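Local coordinates for protein nigritoxine (Vibrio nigripulchritudo, PDB 5M41) that acts as a bacterial toxin against crustaceans and insects and has a new fold, at residues Gly572-Asn577 and Val583-Thr588; Asn597-Glu602 and Lys703-Ser708. All coordinates share one frame; numbering follows the deposited sequence.

Contact 1: residues Gly572-Asn577 and Val583-Thr588; sequences GIIAVN and VHHSHT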
ATOM      1  N   GLY A 572     -25.576 -23.815 -30.525  1.00 56.51           N
ATOM      2  CA  GLY A 572     -24.662 -22.698 -30.290  1.00 55.42           C
ATOM      3  C   GLY A 572     -24.535 -22.522 -28.772  1.00 55.89           C
ATOM      4  O   GLY A 572     -25.537 -22.636 -28.049  1.00 52.96           O
ATOM      5  N   ILE A 573     -23.304 -22.302 -28.297  1.00 53.68           N
ATOM      6  CA  ILE A 573     -23.003 -22.101 -26.872  1.00 53.08           C
ATOM      7  C   ILE A 573     -22.244 -20.775 -26.777  1.00 51.92           C
ATOM      8  O   ILE A 573     -21.079 -20.687 -27.197  1.00 50.11           O
ATOM      9  CB  ILE A 573     -22.156 -23.253 -26.272  1.00 53.11           C
ATOM     10  CG1 ILE A 573     -22.898 -24.596 -26.375  1.00 55.09           C
ATOM     11  CG2 ILE A 573     -21.817 -22.959 -24.810  1.00 54.25           C
ATOM     12  CD1 ILE A 573     -22.063 -25.819 -26.014  1.00 55.28           C
ATOM     13  N   ILE A 574     -22.920 -19.742 -26.263  1.00 48.33           N
ATOM     14  CA  ILE A 574     -22.424 -18.363 -26.388  1.00 47.21           C
ATOM     15  C   ILE A 574     -21.913 -17.894 -25.017  1.00 47.35           C
ATOM     16  O   ILE A 574     -22.684 -17.830 -24.030  1.00 47.77           O
ATOM     17  CB  ILE A 574     -23.517 -17.392 -26.915  1.00 47.34           C
ATOM     18  CG1 ILE A 574     -24.365 -18.025 -28.049  1.00 49.17           C
ATOM     19  CG2 ILE A 574     -22.913 -16.053 -27.333  1.00 45.23           C
ATOM     20  CD1 ILE A 574     -23.621 -18.255 -29.357  1.00 49.77           C
ATOM     21  N   ALA A 575     -20.618 -17.594 -24.952  1.00 46.69           N
ATOM     22  CA  ALA A 575     -19.921 -17.381 -23.673  1.00 46.05           C
ATOM     23  C   ALA A 575     -19.124 -16.091 -23.662  1.00 46.41           C
ATOM     24  O   ALA A 575     -18.389 -15.788 -24.617  1.00 44.34           O
ATOM     25  CB  ALA A 575     -18.995 -18.559 -23.376  1.00 45.95           C
ATOM     26  N   VAL A 576     -19.241 -15.351 -22.563  1.00 42.83           N
ATOM     27  CA  VAL A 576     -18.544 -14.086 -22.436  1.00 41.96           C
ATOM     28  C   VAL A 576     -17.048 -14.337 -22.104  1.00 41.35           C
ATOM     29  O   VAL A 576     -16.705 -15.405 -21.581  1.00 42.39           O
ATOM     30  CB  VAL A 576     -19.261 -13.160 -21.408  1.00 41.82           C
ATOM     31  CG1 VAL A 576     -18.947 -13.564 -19.972  1.00 38.50           C
ATOM     32  CG2 VAL A 576     -18.866 -11.706 -21.638  1.00 40.65           C
ATOM     33  N   ASN A 577     -16.160 -13.401 -22.465  1.00 39.78           N
ATOM     34  CA  ASN A 577     -14.734 -13.554 -22.185  1.00 39.81           C
ATOM     35  C   ASN A 577     -14.357 -13.402 -20.714  1.00 39.64           C
ATOM     36  O   ASN A 577     -13.363 -14.010 -20.268  1.00 40.25           O
ATOM     37  CB  ASN A 577     -13.906 -12.547 -22.964  1.00 39.45           C
ATOM     38  CG  ASN A 577     -13.836 -12.859 -24.439  1.00 40.54           C
ATOM     39  OD1 ASN A 577     -14.072 -13.989 -24.864  1.00 40.84           O
ATOM     40  ND2 ASN A 577     -13.490 -11.849 -25.230  1.00 39.93           N
ATOM     41  N   VAL A 583     -21.177 -18.634 -16.190  1.00 40.87           N
ATOM     42  CA  VAL A 583     -22.414 -18.816 -16.955  1.00 41.00           C
ATOM     43  C   VAL A 583     -22.155 -18.705 -18.455  1.00 43.13           C
ATOM     44  O   VAL A 583     -21.109 -18.220 -18.887  1.00 42.64           O
ATOM     45  CB  VAL A 583     -23.508 -17.776 -16.572  1.00 41.16           C
ATOM     46  CG1 VAL A 583     -23.945 -17.947 -15.114  1.00 37.50           C
ATOM     47  CG2 VAL A 583     -23.034 -16.345 -16.839  1.00 37.23           C
ATOM     48  N   HIS A 584     -23.128 -19.156 -19.237  1.00 44.24           N
ATOM     49  CA  HIS A 584     -23.169 -18.916 -20.673  1.00 45.82           C
ATOM     50  C   HIS A 584     -24.597 -19.106 -21.073  1.00 45.93           C
ATOM     51  O   HIS A 584     -25.413 -19.580 -20.253  1.00 45.45           O
ATOM     52  CB  HIS A 584     -22.225 -19.853 -21.435  1.00 47.20           C
ATOM     53  CG  HIS A 584     -22.484 -21.322 -21.186  1.00 49.91           C
ATOM     54  ND1 HIS A 584     -23.476 -22.003 -21.807  1.00 52.69           N
ATOM     55  CD2 HIS A 584     -21.839 -22.234 -20.366  1.00 50.45           C
ATOM     56  CE1 HIS A 584     -23.465 -23.281 -21.397  1.00 51.81           C
ATOM     57  NE2 HIS A 584     -22.466 -23.424 -20.513  1.00 52.93           N
ATOM     58  N   HIS A 585     -24.945 -18.703 -22.296  1.00 45.75           N
ATOM     59  CA  HIS A 585     -26.254 -19.034 -22.834  1.00 47.70           C
ATOM     60  C   HIS A 585     -26.144 -19.883 -24.069  1.00 49.84           C
ATOM     61  O   HIS A 585     -25.097 -19.933 -24.700  1.00 51.56           O
ATOM     62  CB  HIS A 585     -27.138 -17.810 -23.062  1.00 47.07           C
ATOM     63  CG  HIS A 585     -26.576 -16.798 -24.037  1.00 51.12           C
ATOM     64  ND1 HIS A 585     -26.920 -16.775 -25.342  1.00 50.69           N
ATOM     65  CD2 HIS A 585     -25.715 -15.712 -23.837  1.00 50.29           C
ATOM     66  CE1 HIS A 585     -26.301 -15.742 -25.949  1.00 51.20           C
ATOM     67  NE2 HIS A 585     -25.557 -15.097 -25.024  1.00 50.68           N
ATOM     68  N   SER A 586     -27.219 -20.582 -24.410  1.00 50.02           N
ATOM     69  CA  SER A 586     -27.172 -21.493 -25.545  1.00 52.52           C
ATOM     70  C   SER A 586     -28.557 -21.745 -26.105  1.00 54.63           C
ATOM     71  O   SER A 586     -29.573 -21.424 -25.473  1.00 52.87           O
ATOM     72  CB  SER A 586     -26.509 -22.815 -25.134  1.00 52.81           C
ATOM     73  OG  SER A 586     -27.338 -23.524 -24.240  1.00 55.69           O
ATOM     74  N   HIS A 587     -28.583 -22.333 -27.299  1.00 55.71           N
ATOM     75  CA  HIS A 587     -29.801 -22.509 -28.063  1.00 58.91           C
ATOM     76  C   HIS A 587     -29.500 -23.421 -29.211  1.00 59.37           C
ATOM     77  O   HIS A 587     -28.339 -23.652 -29.545  1.00 57.87           O
ATOM     78  CB  HIS A 587     -30.282 -21.162 -28.592  1.00 60.18           C
ATOM     79  CG  HIS A 587     -29.286 -20.482 -29.490  1.00 61.97           C
ATOM     80  ND1 HIS A 587     -28.574 -19.413 -29.097  1.00 61.67           N
ATOM     81  CD2 HIS A 587     -28.869 -20.780 -30.795  1.00 62.95           C
ATOM     82  CE1 HIS A 587     -27.747 -19.034 -30.084  1.00 62.34           C
ATOM     83  NE2 HIS A 587     -27.930 -19.876 -31.130  1.00 64.65           N
ATOM     84  N   THR A 588     -30.547 -23.920 -29.846  1.00 60.47           N
ATOM     85  CA  THR A 588     -30.391 -24.650 -31.093  1.00 62.32           C
ATOM     86  C   THR A 588     -30.836 -23.727 -32.221  1.00 63.28           C
ATOM     87  O   THR A 588     -31.926 -23.145 -32.157  1.00 64.26           O
ATOM     88  CB  THR A 588     -31.226 -25.947 -31.130  1.00 65.05           C
ATOM     89  OG1 THR A 588     -32.594 -25.619 -31.352  1.00 72.54           O
ATOM     90  CG2 THR A 588     -31.120 -26.723 -29.843  1.00 57.50           C
TER
HETATM   91  O   HOH W   1     -18.414 -17.228 -20.196  1.00 31.95           O
HETATM   92  O   HOH W   2     -21.283 -16.106 -20.768  1.00 35.49           O
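I574 lies over one face of the H585 imidazole: its CB sits 3.4 Å from H585 CE1, displaced from the ring centre toward the rim, in a CH-pi contact. The ring comes back over its partner because CG of H585 stands between the backbone N and the carbonyl carbon (chi1 60°), which swings the imidazole across the strand gap. A beta-branched residue suits the place, since CB and both gamma carbons of I574 can press on the flat ring, and NE2 of H585 is spoken for by N704. Farther along this face of the sheet the H587 ring meets I574 obliquely and stands, again obliquely, close to the CA of G572, which carries no side chain to crowd it.

On the opposite face of the sheet, which carries I573 and S586, I573 repeats the theme. Its CG2 is 3.6 Å from H584 ND1 and rests over that ring in a second CH-pi contact; ND1 is buried without a polar partner. S586 CB lies 3.1 Å from G572 O, beside the close non-hydrogen-bonded pair I573-S586.

Backbone bonds hold the register, among them I574 N to H585 O at 2.7 Å. Toward the turn the strands part, and two waters bridge V576 to V583 O.

This antiparallel hairpin has strand 560-562 beside 571-576 and strand 594-601 beside 583-589, while helix 688-704 covers the face that carries I574 and H585.

Contact 2: residues Asn597-Glu602 and Lys703-Ser708; sequences NHLTLE and KNMGAS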
ATOM      1  N   ASN A 597     -33.639 -21.489 -26.190  1.00 52.65           N
ATOM      2  CA  ASN A 597     -32.759 -20.473 -25.636  1.00 52.73           C
ATOM      3  C   ASN A 597     -32.785 -20.531 -24.112  1.00 51.08           C
ATOM      4  O   ASN A 597     -33.863 -20.515 -23.514  1.00 49.61           O
ATOM      5  CB  ASN A 597     -33.191 -19.096 -26.118  1.00 53.85           C
ATOM      6  CG  ASN A 597     -32.196 -18.003 -25.761  1.00 55.47           C
ATOM      7  OD1 ASN A 597     -31.047 -18.267 -25.370  1.00 52.41           O
ATOM      8  ND2 ASN A 597     -32.633 -16.750 -25.917  1.00 55.62           N
ATOM      9  N   HIS A 598     -31.616 -20.654 -23.486  1.00 49.75           N
ATOM     10  CA  HIS A 598     -31.554 -20.719 -22.009  1.00 49.44           C
ATOM     11  C   HIS A 598     -30.201 -20.321 -21.488  1.00 49.97           C
ATOM     12  O   HIS A 598     -29.204 -20.398 -22.215  1.00 48.08           O
ATOM     13  CB  HIS A 598     -31.917 -22.113 -21.494  1.00 50.52           C
ATOM     14  CG  HIS A 598     -30.944 -23.192 -21.913  1.00 53.37           C
ATOM     15  ND1 HIS A 598     -30.976 -23.763 -23.151  1.00 55.03           N
ATOM     16  CD2 HIS A 598     -29.895 -23.799 -21.224  1.00 51.20           C
ATOM     17  CE1 HIS A 598     -29.991 -24.686 -23.241  1.00 54.37           C
ATOM     18  NE2 HIS A 598     -29.334 -24.710 -22.061  1.00 57.27           N
ATOM     19  N   LEU A 599     -30.168 -19.884 -20.226  1.00 48.46           N
ATOM     20  CA  LEU A 599     -28.923 -19.521 -19.534  1.00 47.55           C
ATOM     21  C   LEU A 599     -28.477 -20.707 -18.693  1.00 46.26           C
ATOM     22  O   LEU A 599     -29.304 -21.370 -18.045  1.00 49.00           O
ATOM     23  CB  LEU A 599     -29.116 -18.281 -18.639  1.00 46.07           C
ATOM     24  CG  LEU A 599     -27.838 -17.711 -17.982  1.00 46.10           C
ATOM     25  CD1 LEU A 599     -27.887 -16.194 -17.944  1.00 43.72           C
ATOM     26  CD2 LEU A 599     -27.583 -18.301 -16.588  1.00 43.82           C
ATOM     27  N   THR A 600     -27.181 -20.973 -18.704  1.00 43.87           N
ATOM     28  CA  THR A 600     -26.630 -22.085 -17.951  1.00 44.89           C
ATOM     29  C   THR A 600     -25.635 -21.594 -16.929  1.00 44.72           C
ATOM     30  O   THR A 600     -24.751 -20.808 -17.251  1.00 42.61           O
ATOM     31  CB  THR A 600     -25.931 -23.099 -18.868  1.00 45.25           C
ATOM     32  OG1 THR A 600     -26.935 -23.760 -19.635  1.00 46.84           O
ATOM     33  CG2 THR A 600     -25.171 -24.158 -18.050  1.00 44.20           C
ATOM     34  N   LEU A 601     -25.818 -22.063 -15.702  1.00 42.56           N
ATOM     35  CA  LEU A 601     -24.874 -21.857 -14.629  1.00 41.94           C
ATOM     36  C   LEU A 601     -23.990 -23.095 -14.545  1.00 42.97           C
ATOM     37  O   LEU A 601     -24.494 -24.219 -14.451  1.00 42.05           O
ATOM     38  CB  LEU A 601     -25.627 -21.661 -13.297  1.00 40.29           C
ATOM     39  CG  LEU A 601     -24.736 -21.652 -12.046  1.00 42.62           C
ATOM     40  CD1 LEU A 601     -23.790 -20.442 -12.031  1.00 39.41           C
ATOM     41  CD2 LEU A 601     -25.590 -21.725 -10.782  1.00 41.11           C
ATOM     42  N   GLU A 602     -22.682 -22.868 -14.559  1.00 43.99           N
ATOM     43  CA  GLU A 602     -21.692 -23.925 -14.498  1.00 46.08           C
ATOM     44  C   GLU A 602     -21.454 -24.375 -13.039  1.00 45.37           C
ATOM     45  O   GLU A 602     -20.542 -23.893 -12.358  1.00 43.24           O
ATOM     46  CB  GLU A 602     -20.409 -23.438 -15.171  1.00 47.34           C
ATOM     47  CG  GLU A 602     -20.569 -23.172 -16.663  1.00 48.67           C
ATOM     48  CD  GLU A 602     -19.647 -22.067 -17.177  1.00 52.99           C
ATOM     49  OE1 GLU A 602     -18.550 -21.878 -16.618  1.00 55.51           O
ATOM     50  OE2 GLU A 602     -20.016 -21.377 -18.151  1.00 53.44           O
ATOM     51  N   LYS A 703     -28.426 -10.514 -20.472  1.00 50.22           N
ATOM     52  CA  LYS A 703     -28.747  -9.480 -21.439  1.00 53.72           C
ATOM     53  C   LYS A 703     -28.471  -9.937 -22.879  1.00 54.19           C
ATOM     54  O   LYS A 703     -29.296  -9.758 -23.770  1.00 52.88           O
ATOM     55  CB  LYS A 703     -27.944  -8.218 -21.129  1.00 54.03           C
ATOM     56  CG  LYS A 703     -28.222  -7.095 -22.105  1.00 60.81           C
ATOM     57  CD  LYS A 703     -27.494  -5.813 -21.744  1.00 64.00           C
ATOM     58  CE  LYS A 703     -27.836  -4.734 -22.758  1.00 68.21           C
ATOM     59  NZ  LYS A 703     -27.704  -3.374 -22.168  1.00 74.88           N
ATOM     60  N   ASN A 704     -27.297 -10.516 -23.093  1.00 53.51           N
ATOM     61  CA  ASN A 704     -26.883 -10.940 -24.423  1.00 53.73           C
ATOM     62  C   ASN A 704     -27.799 -12.004 -25.062  1.00 54.67           C
ATOM     63  O   ASN A 704     -27.903 -12.058 -26.277  1.00 58.95           O
ATOM     64  CB  ASN A 704     -25.434 -11.426 -24.410  1.00 50.93           C
ATOM     65  CG  ASN A 704     -24.842 -11.497 -25.802  1.00 54.69           C
ATOM     66  OD1 ASN A 704     -24.824 -10.495 -26.527  1.00 55.60           O
ATOM     67  ND2 ASN A 704     -24.381 -12.681 -26.199  1.00 53.23           N
ATOM     68  N   MET A 705     -28.456 -12.834 -24.253  1.00 52.90           N
ATOM     69  CA  MET A 705     -29.430 -13.819 -24.756  1.00 52.77           C
ATOM     70  C   MET A 705     -30.823 -13.195 -24.949  1.00 54.13           C
ATOM     71  O   MET A 705     -31.805 -13.905 -25.226  1.00 54.25           O
ATOM     72  CB  MET A 705     -29.523 -15.019 -23.799  1.00 51.87           C
ATOM     73  CG  MET A 705     -30.126 -14.688 -22.434  1.00 50.32           C
ATOM     74  SD  MET A 705     -30.253 -16.123 -21.337  1.00 51.52           S
ATOM     75  CE  MET A 705     -31.599 -17.052 -22.076  1.00 50.17           C
ATOM     76  N   GLY A 706     -30.909 -11.875 -24.781  1.00 53.41           N
ATOM     77  CA  GLY A 706     -32.156 -11.138 -25.007  1.00 53.90           C
ATOM     78  C   GLY A 706     -33.075 -11.184 -23.800  1.00 54.59           C
ATOM     79  O   GLY A 706     -34.271 -10.962 -23.919  1.00 55.06           O
ATOM     80  N   ALA A 707     -32.532 -11.502 -22.625  1.00 51.05           N
ATOM     81  CA  ALA A 707     -33.386 -11.591 -21.439  1.00 51.87           C
ATOM     82  C   ALA A 707     -32.923 -10.626 -20.341  1.00 51.14           C
ATOM     83  O   ALA A 707     -32.258  -9.621 -20.622  1.00 50.56           O
ATOM     84  CB  ALA A 707     -33.455 -13.039 -20.937  1.00 49.90           C
ATOM     85  N   SER A 708     -33.293 -10.925 -19.102  1.00 50.72           N
ATOM     86  CA  SER A 708     -32.846 -10.153 -17.960  1.00 50.93           C
ATOM     87  C   SER A 708     -32.938 -11.060 -16.763  1.00 50.07           C
ATOM     88  O   SER A 708     -33.703 -12.030 -16.774  1.00 48.88           O
ATOM     89  CB  SER A 708     -33.716  -8.912 -17.742  1.00 52.60           C
ATOM     90  OG  SER A 708     -35.008  -9.296 -17.299  1.00 56.24           O
TER
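M705 reaches from the end of helix 688-704 to strand 594-601, where its thioether packs against L599 and its terminal methyl against the amide of N597. The sulfur, M705 SD, lies 3.6 Å from L599 CB, the two side chains crossing at about a right angle. Because the chain bends at chi3 (-73°), CE of M705 turns aside and settles 3.6 Å from N597 OD1 and equally near H598 C, so the methyl rests against the strand backbone. A long, unbranched, flexible side chain suits this place, spanning from the helix end to the sheet; H585 and L712 also pack on it.

One polar tie accompanies this packing. N597 extends with CG anti to the backbone N (chi1 -171°) and gives ND2 to M705 O at 3.0 Å. M705 O is met on a lone pair and lies almost in the amide plane of N597, although the N-H points somewhat off line (148°). E656 takes a further bond from ND2, which should help to fix the rotation of the amide.

Beyond M705 the contact loosens at once. G706 is exposed, and A707 makes no contact with 597-602, packing instead on T653 and L712.

The helix finishes in a Schellman motif: G706, with positive phi, is the C-prime residue, its N bonded to K703 O at 2.8 Å while A707 N bonds back to a carbonyl in the last turn of helix 688-704. What results is a capped helix C terminus docked on an antiparallel sheet by a buried methionine and an asparagine amide bonded to its carbonyl.

Overall arrangement
Late in the chain, strand 571-576 is followed by a six-residue turn and the return along 583-589, so contact 1 closes a short local loop. Contact 2 opens only afterwards, on the next strand, and closes about a hundred residues later at the end of helix 688-704; the two are therefore in series and neither nested nor crossed. They nevertheless meet in space: the centres of contact 1 and contact 2 are about 8 Å apart. Strands 583-589 and 594-601 are neighbours in one six-stranded antiparallel sheet, and N704 and M705 both reach H585. Together they join the hairpin, the next strand and the helix end into one sheet-and-helix unit.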